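Side-chain contacts in protein UL16 (PDB 2WY3), which blocks binding of the host NK-cell receptor KLRK1 to its ligands ULBP1 and ULBP2, retains such ligands inside the cell and so restrains NK-cell activation: residues M103-N106 and L107-G110; T80-I83 and L84-G87. All blocks are in the same frame, centred on the assembly; numbering follows the deposited sequence.

From the N terminus the chain first reaches interaction 2 (residues 80-87), at the start of strand 82-89 in the three-stranded sheet. The chain then turns back through strand 95-102, the hairpin partner of 82-89, and runs directly into interaction 1 (residues 103-110), the loop leading to strand 110-118 of the six-stranded sheet. The two contacts therefore stand in series, neither nesting nor crossing, with centres about 13 Å apart. The hairpin brings their near ends together: Met103 N lies 2.9 Å from Thr81 O, a probable hydrogen bond, and Thr108 CG2 packs on Thr81 OG1. Interaction 2 shapes one edge strand, whereas interaction 1 turns the chain between sheets.

Interaction 1 (M103-N106 and L107-G110); sequences MVTN and LTVG. With NAG (2-acetamido-2-deoxy-beta-D-glucopyranose), chain M.
Thr108 holds the loop together by folding its side chain back onto Met103 and Thr105. Thr108 CB lies 3.6 Å from Met103 O. Beyond it the two branches part: Thr108 CG2 brushes Met103 O and comes within 3.9 Å of Thr105 OG1, while OG1, set between backbone N and carbonyl carbon (chi1 61°), carries the polar contacts. Thr108 OG1 donates to Met103 O (2.7 Å), approaching a lone pair of the carbonyl oxygen within its plane, and accepts from Thr105 N (3.0 Å), so one donated and one accepted bond hold the hydroxyl's rotation. Thr105 answers with its own hydroxyl, OG1 taking the N-H of Leu107 at 3.0 Å. Its carbonyl O receives two donors, Thr108 N from above the carbonyl plane and Val109 N almost head-on (C=O...N 172°). Both Val109 methyl groups, CG1 and CG2, lie against one side of that oxygen, and Val104 and Val109 both rest on Leu132. On the outer side, Asn106 ND2 is bonded to C1 of an N-acetylglucosamine and makes a weak hydrogen bond to its O7. The Thr105 bonds form an ST motif around a type I turn, here carrying the Asn-Leu-Thr sequon of an N-linked glycan.

Interaction 2 (T80-I83 and L84-G87); sequences TTNI and LQDG
Asn82 and Gln85 meet through their side-chain amides, ND2 of Asn82 lying 3.0 Å from OE1 of Gln85. The hydrogen bond is weak, bent to 127° at the hydrogen, and the amide planes stand 71° apart, so the groups do not stack. Closer to the backbone the fit is snug: ND2 of Asn82 also sits 3.5 Å from Gln85 CB and 3.8 Å from Gln85 CG. Gln85 CG is anti to the backbone N, and a moderate bend at chi2 (-137°) together with the turn of the terminal amide sets OE1 near Asn82 ND2. Firmer anchors lie beyond the pair. Asn82 OD1 accepts from Arg102 NE, while Gln85 NE2 donates to Asn75 OD1 and its OE1 takes the N-H of Phe76. Both ends of each amide are thus engaged, and Trp65, Val72 and Ile79 pack around Gln85.

Two residues three apart can share this face because the strand carries a classic beta bulge, in which Ile83 and Leu84 both stand across from Ser101 of strand 95-102, the partner in the hairpin. On the other side of the strand, residues 80-83 and 84-87 make little side-chain contact with each other. Ile83 lies on the surface, the end of its chain leading away. Leu84, buried, points away from 80-83 and packs instead on Tyr99, Ser101 and the second protein of the assembly, a basic side chain of which also bonds Ile83 O. Farther along, Asp86 OD1 makes a weak bond to Gly87 N at 2.8 Å; outside the segments, a basic side chain of that second protein pairs with this carboxylate.

Interaction 1 (M103-N106 and L107-G110)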
ATOM      1  N   MET B 103      -9.181   5.181  11.638  1.00 19.26           N
ATOM      2  CA  MET B 103      -9.128   4.779  13.033  1.00 21.91           C
ATOM      3  C   MET B 103     -10.322   3.876  13.304  1.00 22.34           C
ATOM      4  O   MET B 103     -11.419   4.121  12.802  1.00 19.65           O
ATOM      5  CB  MET B 103      -9.163   6.005  13.953  1.00 24.58           C
ATOM      6  CG  MET B 103      -7.989   6.944  13.715  1.00 31.93           C
ATOM      7  SD  MET B 103      -7.992   8.346  14.852  1.00 59.84           S
ATOM      8  CE  MET B 103      -9.572   9.083  14.485  1.00 28.67           C
ATOM      9  N   VAL B 104     -10.099   2.823  14.080  1.00 19.18           N
ATOM     10  CA  VAL B 104     -11.158   1.880  14.415  1.00 18.27           C
ATOM     11  C   VAL B 104     -11.864   2.311  15.701  1.00 20.80           C
ATOM     12  O   VAL B 104     -11.251   2.399  16.768  1.00 21.03           O
ATOM     13  CB  VAL B 104     -10.615   0.445  14.564  1.00 27.64           C
ATOM     14  CG1 VAL B 104     -11.736  -0.513  14.942  1.00 22.17           C
ATOM     15  CG2 VAL B 104      -9.956   0.000  13.260  1.00 33.36           C
ATOM     16  N   THR B 105     -13.149   2.619  15.578  1.00 17.59           N
ATOM     17  CA  THR B 105     -13.942   3.097  16.700  1.00 19.84           C
ATOM     18  C   THR B 105     -15.344   2.531  16.587  1.00 21.56           C
ATOM     19  O   THR B 105     -15.696   1.920  15.576  1.00 19.30           O
ATOM     20  CB  THR B 105     -14.088   4.630  16.675  1.00 25.40           C
ATOM     21  OG1 THR B 105     -14.940   5.002  15.583  1.00 21.37           O
ATOM     22  CG2 THR B 105     -12.723   5.304  16.506  1.00 27.04           C
ATOM     23  N   ASN B 106     -16.148   2.762  17.619  1.00 18.68           N
ATOM     24  CA  ASN B 106     -17.557   2.387  17.575  1.00 16.30           C
ATOM     25  C   ASN B 106     -18.319   3.014  16.398  1.00 16.73           C
ATOM     26  O   ASN B 106     -19.440   2.622  16.115  1.00 19.76           O
ATOM     27  CB  ASN B 106     -18.253   2.698  18.915  1.00 17.73           C
ATOM     28  CG  ASN B 106     -17.865   4.063  19.496  1.00 18.43           C
ATOM     29  OD1 ASN B 106     -17.613   5.029  18.758  1.00 20.99           O
ATOM     30  ND2 ASN B 106     -17.867   4.150  20.837  1.00 19.09           N
ATOM     31  N   LEU B 107     -17.710   3.979  15.713  1.00 16.28           N
ATOM     32  CA  LEU B 107     -18.378   4.640  14.586  1.00 17.49           C
ATOM     33  C   LEU B 107     -17.817   4.232  13.225  1.00 19.19           C
ATOM     34  O   LEU B 107     -18.331   4.642  12.187  1.00 20.74           O
ATOM     35  CB  LEU B 107     -18.320   6.176  14.752  1.00 20.96           C
ATOM     36  CG  LEU B 107     -19.123   6.706  15.938  1.00 20.65           C
ATOM     37  CD1 LEU B 107     -19.015   8.224  16.053  1.00 25.96           C
ATOM     38  CD2 LEU B 107     -20.595   6.285  15.808  1.00 23.77           C
ATOM     39  N   THR B 108     -16.765   3.423  13.212  1.00 18.05           N
ATOM     40  CA  THR B 108     -16.210   2.984  11.927  1.00 16.47           C
ATOM     41  C   THR B 108     -16.246   1.464  11.754  1.00 18.83           C
ATOM     42  O   THR B 108     -15.849   0.954  10.700  1.00 17.67           O
ATOM     43  CB  THR B 108     -14.753   3.486  11.699  1.00 17.98           C
ATOM     44  OG1 THR B 108     -13.898   2.972  12.729  1.00 17.59           O
ATOM     45  CG2 THR B 108     -14.699   5.027  11.701  1.00 19.31           C
ATOM     46  N   VAL B 109     -16.698   0.742  12.780  1.00 12.93           N
ATOM     47  CA  VAL B 109     -16.905  -0.700  12.640  1.00 12.55           C
ATOM     48  C   VAL B 109     -18.066  -0.956  11.676  1.00 14.22           C
ATOM     49  O   VAL B 109     -19.019  -0.174  11.604  1.00 15.08           O
ATOM     50  CB  VAL B 109     -17.181  -1.405  14.004  1.00 16.28           C
ATOM     51  CG1 VAL B 109     -15.881  -1.548  14.818  1.00 15.59           C
ATOM     52  CG2 VAL B 109     -18.260  -0.662  14.796  1.00 18.53           C
ATOM     53  N   GLY B 110     -17.978  -2.039  10.912  1.00 13.95           N
ATOM     54  CA  GLY B 110     -19.013  -2.324   9.939  1.00 13.63           C
ATOM     55  C   GLY B 110     -18.459  -3.019   8.714  1.00 14.88           C
ATOM     56  O   GLY B 110     -17.550  -3.837   8.829  1.00 14.24           O
TER
HETATM   57  C1  NAG M1206     -17.421   5.424  21.374  1.00 20.45           C
HETATM   58  C2  NAG M1206     -17.784   5.486  22.866  1.00 21.09           C
HETATM   59  C3  NAG M1206     -17.198   6.717  23.553  1.00 28.42           C
HETATM   60  C4  NAG M1206     -15.710   6.836  23.254  1.00 35.60           C
HETATM   61  C5  NAG M1206     -15.483   6.753  21.745  1.00 25.90           C
HETATM   62  C6  NAG M1206     -14.003   6.791  21.373  1.00 34.96           C
HETATM   63  C7  NAG M1206     -19.892   4.355  23.202  1.00 31.48           C
HETATM   64  C8  NAG M1206     -21.354   4.470  23.527  1.00 22.68           C
HETATM   65  N2  NAG M1206     -19.221   5.495  23.070  1.00 21.43           N
HETATM   66  O3  NAG M1206     -17.405   6.604  24.947  1.00 34.97           O
HETATM   67  O4  NAG M1206     -15.227   8.062  23.773  1.00 37.25           O
HETATM   68  O5  NAG M1206     -16.023   5.547  21.230  1.00 25.59           O
HETATM   69  O6  NAG M1206     -13.901   6.872  19.963  1.00 37.02           O
HETATM   70  O7  NAG M1206     -19.368   3.253  23.045  1.00 29.74           O

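Interaction 2 (T80-I83 and L84-G87)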
ATOM      1  N   THR B  80     -13.414  12.606   9.752  1.00 27.83           N
ATOM      2  CA  THR B  80     -12.566  12.853  10.922  1.00 29.66           C
ATOM      3  C   THR B  80     -11.731  11.642  11.340  1.00 32.90           C
ATOM      4  O   THR B  80     -10.657  11.793  11.927  1.00 31.92           O
ATOM      5  CB  THR B  80     -13.374  13.372  12.133  1.00 34.83           C
ATOM      6  OG1 THR B  80     -14.410  12.441  12.466  1.00 37.52           O
ATOM      7  CG2 THR B  80     -13.993  14.722  11.815  1.00 36.79           C
ATOM      8  N   THR B  81     -12.225  10.447  11.037  1.00 25.26           N
ATOM      9  CA  THR B  81     -11.502   9.222  11.369  1.00 25.75           C
ATOM     10  C   THR B  81     -10.615   8.727  10.229  1.00 26.62           C
ATOM     11  O   THR B  81      -9.907   7.724  10.381  1.00 25.22           O
ATOM     12  CB  THR B  81     -12.468   8.080  11.718  1.00 28.86           C
ATOM     13  OG1 THR B  81     -13.280   7.789  10.574  1.00 25.97           O
ATOM     14  CG2 THR B  81     -13.352   8.469  12.887  1.00 30.79           C
ATOM     15  N   ASN B  82     -10.643   9.420   9.096  1.00 22.47           N
ATOM     16  CA  ASN B  82      -9.861   8.990   7.930  1.00 20.77           C
ATOM     17  C   ASN B  82      -8.354   9.205   8.082  1.00 23.68           C
ATOM     18  O   ASN B  82      -7.914  10.293   8.421  1.00 23.06           O
ATOM     19  CB  ASN B  82     -10.300   9.735   6.667  1.00 22.79           C
ATOM     20  CG  ASN B  82     -11.622   9.240   6.108  1.00 20.33           C
ATOM     21  OD1 ASN B  82     -12.228   8.296   6.622  1.00 23.29           O
ATOM     22  ND2 ASN B  82     -12.077   9.891   5.047  1.00 20.65           N
ATOM     23  N   ILE B  83      -7.577   8.170   7.783  1.00 24.61           N
ATOM     24  CA  ILE B  83      -6.121   8.274   7.697  1.00 22.62           C
ATOM     25  C   ILE B  83      -5.749   8.389   6.219  1.00 17.12           C
ATOM     26  O   ILE B  83      -4.861   9.168   5.830  1.00 21.91           O
ATOM     27  CB  ILE B  83      -5.459   7.020   8.301  1.00 21.56           C
ATOM     28  CG1 ILE B  83      -5.752   6.962   9.807  1.00 28.53           C
ATOM     29  CG2 ILE B  83      -3.941   7.009   8.018  1.00 26.08           C
ATOM     30  CD1 ILE B  83      -5.495   5.618  10.447  1.00 32.74           C
ATOM     31  N   LEU B  84      -6.432   7.592   5.403  1.00 18.25           N
ATOM     32  CA  LEU B  84      -6.268   7.625   3.959  1.00 19.72           C
ATOM     33  C   LEU B  84      -7.591   7.269   3.296  1.00 19.98           C
ATOM     34  O   LEU B  84      -8.259   6.306   3.690  1.00 18.65           O
ATOM     35  CB  LEU B  84      -5.197   6.637   3.517  1.00 21.09           C
ATOM     36  CG  LEU B  84      -4.843   6.570   2.022  1.00 20.92           C
ATOM     37  CD1 LEU B  84      -4.475   7.947   1.472  1.00 20.66           C
ATOM     38  CD2 LEU B  84      -3.680   5.604   1.835  1.00 22.08           C
ATOM     39  N   GLN B  85      -7.960   8.042   2.283  1.00 18.24           N
ATOM     40  CA  GLN B  85      -9.206   7.806   1.560  1.00 16.02           C
ATOM     41  C   GLN B  85      -9.034   8.324   0.131  1.00 21.38           C
ATOM     42  O   GLN B  85      -9.581   9.370  -0.245  1.00 18.49           O
ATOM     43  CB  GLN B  85     -10.358   8.533   2.265  1.00 15.55           C
ATOM     44  CG  GLN B  85     -11.761   8.208   1.708  1.00 16.99           C
ATOM     45  CD  GLN B  85     -12.616   9.469   1.574  1.00 20.09           C
ATOM     46  OE1 GLN B  85     -13.500   9.727   2.395  1.00 20.22           O
ATOM     47  NE2 GLN B  85     -12.344  10.265   0.533  1.00 18.58           N
ATOM     48  N   ASP B  86      -8.265   7.587  -0.664  1.00 19.43           N
ATOM     49  CA  ASP B  86      -7.858   8.069  -1.975  1.00 16.14           C
ATOM     50  C   ASP B  86      -7.405   6.893  -2.821  1.00 22.28           C
ATOM     51  O   ASP B  86      -7.206   5.786  -2.312  1.00 20.04           O
ATOM     52  CB  ASP B  86      -6.690   9.051  -1.785  1.00 19.26           C
ATOM     53  CG  ASP B  86      -6.476   9.975  -2.977  1.00 22.43           C
ATOM     54  OD1 ASP B  86      -7.241   9.929  -3.963  1.00 20.50           O
ATOM     55  OD2 ASP B  86      -5.519  10.770  -2.908  1.00 26.51           O
ATOM     56  N   GLY B  87      -7.227   7.133  -4.115  1.00 20.92           N
ATOM     57  CA  GLY B  87      -6.762   6.088  -5.005  1.00 18.28           C
ATOM     58  C   GLY B  87      -5.349   6.384  -5.472  1.00 20.03           C
ATOM     59  O   GLY B  87      -4.846   7.500  -5.309  1.00 19.79           O
TER